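Local coordinates for contact-dependent inhibitor I (Escherichia coli NC101, PDB 5I4Q), which probably acts as an immunity protein, binding the toxin CdiA of its own contact-dependent inhibition system and so protecting the cell that makes it, at residues Y28-I39 / L50-L61. Residues are numbered along the deposited sequence; the frame is centred on the assembly and turned at random.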
loop_
_atom_site.group_PDB
_atom_site.type_symbol
_atom_site.label_atom_id
_atom_site.label_comp_id
_atom_site.label_asym_id
_atom_site.label_seq_id
_atom_site.Cartn_x
_atom_site.Cartn_y
_atom_site.Cartn_z
ATOM N N TYR B 28 -0.855 16.155 -8.141
ATOM C CA TYR B 28 -0.716 15.896 -9.574
ATOM C C TYR B 28 -2.019 16.303 -10.239
ATOM O O TYR B 28 -2.008 16.977 -11.216
ATOM C CB TYR B 28 -0.362 14.445 -9.875
ATOM C CG TYR B 28 1.118 14.099 -9.870
ATOM C CD1 TYR B 28 1.765 13.758 -8.728
ATOM C CD2 TYR B 28 1.816 13.982 -11.037
ATOM C CE1 TYR B 28 3.097 13.401 -8.754
ATOM C CE2 TYR B 28 3.117 13.657 -11.067
ATOM C CZ TYR B 28 3.772 13.384 -9.929
ATOM O OH TYR B 28 5.089 13.025 -9.993
ATOM N N GLU B 29 -3.135 15.944 -9.635
ATOM C CA GLU B 29 -4.451 16.217 -10.186
ATOM C C GLU B 29 -4.679 17.713 -10.356
ATOM O O GLU B 29 -5.120 18.157 -11.400
ATOM C CB GLU B 29 -5.557 15.585 -9.322
ATOM C CG GLU B 29 -6.659 14.910 -10.125
ATOM C CD GLU B 29 -7.800 14.357 -9.280
ATOM O OE1 GLU B 29 -8.768 15.123 -9.056
ATOM O OE2 GLU B 29 -7.743 13.169 -8.882
ATOM N N GLU B 30 -4.337 18.483 -9.348
ATOM C CA GLU B 30 -4.514 19.922 -9.390
ATOM C C GLU B 30 -3.614 20.551 -10.446
ATOM O O GLU B 30 -4.071 21.343 -11.251
ATOM C CB GLU B 30 -4.230 20.532 -8.002
ATOM C CG GLU B 30 -5.358 20.302 -6.976
ATOM C CD GLU B 30 -4.969 20.551 -5.494
ATOM O OE1 GLU B 30 -3.946 21.226 -5.215
ATOM O OE2 GLU B 30 -5.695 20.052 -4.588
ATOM N N CYS B 31 -2.335 20.187 -10.435
ATOM C CA CYS B 31 -1.344 20.717 -11.378
ATOM C C CYS B 31 -1.735 20.424 -12.869
ATOM O O CYS B 31 -1.626 21.265 -13.763
ATOM C CB CYS B 31 0.021 20.127 -11.037
ATOM S SG CYS B 31 1.413 21.195 -11.426
ATOM N N ILE B 32 -2.252 19.237 -13.105
ATOM C CA ILE B 32 -2.731 18.859 -14.406
ATOM C C ILE B 32 -3.982 19.646 -14.812
ATOM O O ILE B 32 -4.056 20.043 -15.957
ATOM C CB ILE B 32 -3.035 17.371 -14.461
ATOM C CG1 ILE B 32 -1.730 16.579 -14.399
ATOM C CG2 ILE B 32 -3.858 17.064 -15.686
ATOM C CD1 ILE B 32 -1.944 15.100 -14.100
ATOM N N GLU B 33 -4.931 19.876 -13.887
ATOM C CA GLU B 33 -6.144 20.673 -14.177
ATOM C C GLU B 33 -5.765 22.069 -14.680
ATOM O O GLU B 33 -6.392 22.597 -15.579
ATOM C CB GLU B 33 -7.026 20.846 -12.939
ATOM C CG GLU B 33 -7.810 19.623 -12.487
ATOM C CD GLU B 33 -8.613 19.872 -11.198
ATOM O OE1 GLU B 33 -8.178 20.685 -10.336
ATOM O OE2 GLU B 33 -9.684 19.244 -11.049
ATOM N N SER B 34 -4.738 22.631 -14.064
ATOM C CA SER B 34 -4.207 23.957 -14.370
ATOM C C SER B 34 -3.453 24.006 -15.698
ATOM O O SER B 34 -3.602 24.972 -16.420
ATOM C CB SER B 34 -3.324 24.433 -13.195
ATOM O OG SER B 34 -2.428 25.467 -13.542
ATOM N N LEU B 35 -2.659 22.979 -16.016
ATOM C CA LEU B 35 -1.978 22.874 -17.328
ATOM C C LEU B 35 -2.925 22.730 -18.465
ATOM O O LEU B 35 -2.733 23.317 -19.526
ATOM C CB LEU B 35 -1.047 21.681 -17.390
ATOM C CG LEU B 35 0.308 21.903 -16.770
ATOM C CD1 LEU B 35 1.021 20.568 -16.673
ATOM C CD2 LEU B 35 1.121 22.889 -17.582
ATOM N N VAL B 36 -3.932 21.892 -18.264
ATOM C CA VAL B 36 -5.004 21.732 -19.238
ATOM C C VAL B 36 -5.663 23.104 -19.484
ATOM O O VAL B 36 -5.841 23.482 -20.624
ATOM C CB VAL B 36 -6.031 20.683 -18.794
ATOM C CG1 VAL B 36 -7.248 20.676 -19.726
ATOM C CG2 VAL B 36 -5.424 19.257 -18.777
ATOM N N HIS B 37 -5.992 23.836 -18.417
ATOM C CA HIS B 37 -6.581 25.172 -18.531
ATOM C C HIS B 37 -5.684 26.117 -19.314
ATOM O O HIS B 37 -6.163 26.748 -20.260
ATOM C CB HIS B 37 -6.860 25.731 -17.142
ATOM C CG HIS B 37 -7.608 27.019 -17.132
ATOM N ND1 HIS B 37 -8.901 27.132 -17.599
ATOM C CD2 HIS B 37 -7.270 28.245 -16.651
ATOM C CE1 HIS B 37 -9.312 28.379 -17.441
ATOM N NE2 HIS B 37 -8.347 29.067 -16.854
ATOM N N GLN B 38 -4.396 26.172 -18.962
ATOM C CA GLN B 38 -3.426 27.046 -19.654
ATOM C C GLN B 38 -3.289 26.700 -21.125
ATOM O O GLN B 38 -3.328 27.592 -21.972
ATOM C CB GLN B 38 -2.035 26.999 -19.022
ATOM C CG GLN B 38 -1.930 27.539 -17.602
ATOM C CD GLN B 38 -0.590 27.197 -16.939
ATOM O OE1 GLN B 38 -0.542 26.529 -15.897
ATOM N NE2 GLN B 38 0.499 27.648 -17.539
ATOM N N ILE B 39 -3.110 25.413 -21.423
ATOM C CA ILE B 39 -2.992 24.940 -22.797
ATOM C C ILE B 39 -4.194 25.357 -23.645
ATOM O O ILE B 39 -4.051 25.738 -24.802
ATOM C CB ILE B 39 -2.812 23.399 -22.834
ATOM C CG1 ILE B 39 -1.427 23.022 -22.342
ATOM C CG2 ILE B 39 -2.965 22.828 -24.243
ATOM C CD1 ILE B 39 -1.326 21.572 -21.867
ATOM N N LEU B 50 4.096 23.531 -22.338
ATOM C CA LEU B 50 3.070 23.176 -21.404
ATOM C C LEU B 50 2.683 21.727 -21.582
ATOM O O LEU B 50 2.429 21.047 -20.619
ATOM C CB LEU B 50 1.833 24.074 -21.543
ATOM C CG LEU B 50 2.034 25.574 -21.252
ATOM C CD1 LEU B 50 0.794 26.338 -21.693
ATOM C CD2 LEU B 50 2.325 25.805 -19.767
ATOM N N PHE B 51 2.663 21.266 -22.818
ATOM C CA PHE B 51 2.399 19.876 -23.129
ATOM C C PHE B 51 3.558 19.040 -22.630
ATOM O O PHE B 51 3.336 17.978 -22.108
ATOM C CB PHE B 51 2.257 19.657 -24.634
ATOM C CG PHE B 51 0.868 19.791 -25.154
ATOM C CD1 PHE B 51 -0.115 18.930 -24.749
ATOM C CD2 PHE B 51 0.564 20.717 -26.096
ATOM C CE1 PHE B 51 -1.404 19.018 -25.245
ATOM C CE2 PHE B 51 -0.719 20.818 -26.620
ATOM C CZ PHE B 51 -1.710 19.949 -26.195
ATOM N N ASP B 52 4.786 19.539 -22.746
ATOM C CA ASP B 52 5.956 18.789 -22.269
ATOM C C ASP B 52 5.835 18.478 -20.777
ATOM O O ASP B 52 6.106 17.353 -20.355
ATOM C CB ASP B 52 7.257 19.574 -22.495
ATOM C CG ASP B 52 7.626 19.777 -24.006
ATOM O OD1 ASP B 52 7.060 19.109 -24.938
ATOM O OD2 ASP B 52 8.525 20.620 -24.247
ATOM N N ASP B 53 5.409 19.479 -19.996
ATOM C CA ASP B 53 5.113 19.299 -18.547
ATOM C C ASP B 53 3.952 18.329 -18.315
ATOM O O ASP B 53 4.045 17.442 -17.501
ATOM C CB ASP B 53 4.771 20.622 -17.850
ATOM C CG ASP B 53 5.929 21.611 -17.838
ATOM O OD1 ASP B 53 7.116 21.200 -17.996
ATOM O OD2 ASP B 53 5.654 22.824 -17.671
ATOM N N LEU B 54 2.873 18.495 -19.065
ATOM C CA LEU B 54 1.722 17.630 -18.937
ATOM C C LEU B 54 2.078 16.186 -19.206
ATOM O O LEU B 54 1.723 15.321 -18.439
ATOM C CB LEU B 54 0.657 18.078 -19.919
ATOM C CG LEU B 54 -0.609 17.240 -19.945
ATOM C CD1 LEU B 54 -1.250 17.256 -18.565
ATOM C CD2 LEU B 54 -1.606 17.789 -20.932
ATOM N N PHE B 55 2.762 15.901 -20.304
ATOM C CA PHE B 55 3.136 14.505 -20.582
ATOM C C PHE B 55 4.199 13.932 -19.677
ATOM O O PHE B 55 4.271 12.685 -19.483
ATOM C CB PHE B 55 3.554 14.330 -22.042
ATOM C CG PHE B 55 2.429 14.532 -23.016
ATOM C CD1 PHE B 55 1.393 13.629 -23.061
ATOM C CD2 PHE B 55 2.438 15.579 -23.912
ATOM C CE1 PHE B 55 0.365 13.763 -23.976
ATOM C CE2 PHE B 55 1.383 15.757 -24.807
ATOM C CZ PHE B 55 0.355 14.831 -24.850
ATOM N N ARG B 56 5.054 14.805 -19.146
ATOM C CA ARG B 56 6.085 14.390 -18.196
ATOM C C ARG B 56 5.378 13.867 -16.939
ATOM O O ARG B 56 5.770 12.846 -16.382
ATOM C CB ARG B 56 7.019 15.514 -17.832
ATOM C CG ARG B 56 8.225 15.084 -16.998
ATOM C CD ARG B 56 8.932 16.246 -16.301
ATOM N NE ARG B 56 8.251 16.638 -15.075
ATOM C CZ ARG B 56 7.592 17.776 -14.850
ATOM N NH1 ARG B 56 7.014 17.941 -13.662
ATOM N NH2 ARG B 56 7.490 18.738 -15.771
HETATM N N MSE B 57 4.310 14.544 -16.551
HETATM C CA MSE B 57 3.525 14.123 -15.403
HETATM C C MSE B 57 2.804 12.828 -15.652
HETATM O O MSE B 57 2.743 12.021 -14.782
HETATM C CB MSE B 57 2.522 15.210 -14.977
HETATM C CG MSE B 57 3.344 16.374 -14.447
HETATM SE SE MSE B 57 2.195 17.732 -13.550
HETATM C CE MSE B 57 3.565 19.189 -13.465
ATOM N N GLN B 58 2.187 12.699 -16.809
ATOM C CA GLN B 58 1.533 11.489 -17.182
ATOM C C GLN B 58 2.544 10.346 -17.122
ATOM O O GLN B 58 2.220 9.283 -16.663
ATOM C CB GLN B 58 0.885 11.615 -18.568
ATOM C CG GLN B 58 0.187 10.356 -19.130
ATOM C CD GLN B 58 1.110 9.242 -19.576
ATOM O OE1 GLN B 58 2.287 9.454 -19.852
ATOM N NE2 GLN B 58 0.584 8.029 -19.636
ATOM N N SER B 59 3.765 10.588 -17.585
ATOM C CA SER B 59 4.817 9.545 -17.632
ATOM C C SER B 59 5.178 9.083 -16.277
ATOM O O SER B 59 5.379 7.887 -16.077
ATOM C CB SER B 59 6.061 9.997 -18.369
ATOM O OG SER B 59 5.703 10.240 -19.729
ATOM N N GLU B 60 5.184 9.994 -15.325
ATOM C CA GLU B 60 5.485 9.614 -13.990
ATOM C C GLU B 60 4.321 8.817 -13.411
ATOM O O GLU B 60 4.533 7.899 -12.615
ATOM C CB GLU B 60 5.769 10.854 -13.153
ATOM C CG GLU B 60 7.037 11.565 -13.566
ATOM C CD GLU B 60 7.147 13.030 -13.069
ATOM O OE1 GLU B 60 6.262 13.529 -12.353
ATOM O OE2 GLU B 60 8.164 13.682 -13.387
ATOM N N LEU B 61 3.075 9.231 -13.742
ATOM C CA LEU B 61 1.912 8.525 -13.236
ATOM C C LEU B 61 1.834 7.130 -13.858
ATOM O O LEU B 61 1.449 6.182 -13.212
ATOM C CB LEU B 61 0.647 9.300 -13.478
ATOM C CG LEU B 61 0.509 10.522 -12.573
ATOM C CD1 LEU B 61 -0.484 11.475 -13.151
ATOM C CD2 LEU B 61 0.094 10.236 -11.162
#
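The antiparallel hairpin formed by helices 4-40 and 44-66 is held together here by knobs-into-holes packing: Leu35 sits among Leu50, Asp53, Leu54 and Met57, while Met57, a selenomethionine, fits among Tyr28, Cys31, Ile32 and Leu35. Leu35 splits its branches, sending CD1 against the backbone of the other helix, 3.7 Å from Leu54 N, and CD2 to Leu50 CD2. Met57 runs out extended from CG, which brings its CE within 3.6 Å of Cys31 SG and its SE obliquely beside the Tyr28 ring in a Met-aromatic contact. This interlocking joins segments whose axes approach to 9.8 Å on a near-antiparallel course, 152° between their directions. Toward the hairpin turn, Ile39 and Leu50 run alongside each other in opposite senses, Ile39 CG1 3.5 Å from Leu50 CB, and Ile39 lays CD1 over one face of the Phe51 ring in a CH-pi contact. Further along, Ile32 CD1 and Leu61 CD1 meet tip to tip at 4.0 Å, with Leu79 of helix 74-82 touching both residues. The polar link between the segments is the hydrogen bond from Tyr28 OH to Glu60 OE1, 2.7 Å: OE1 lies at the ring edge, close to its plane, while the hydroxyl comes in from above the carboxylate plane, ring and carboxylate being 84° apart. Leu61 CD2 lies over a face of that ring. Arg56 NH2 forms a salt bridge with Asp53 OD1, and Arg56 NE reaches Glu60 OE2 through a weak one.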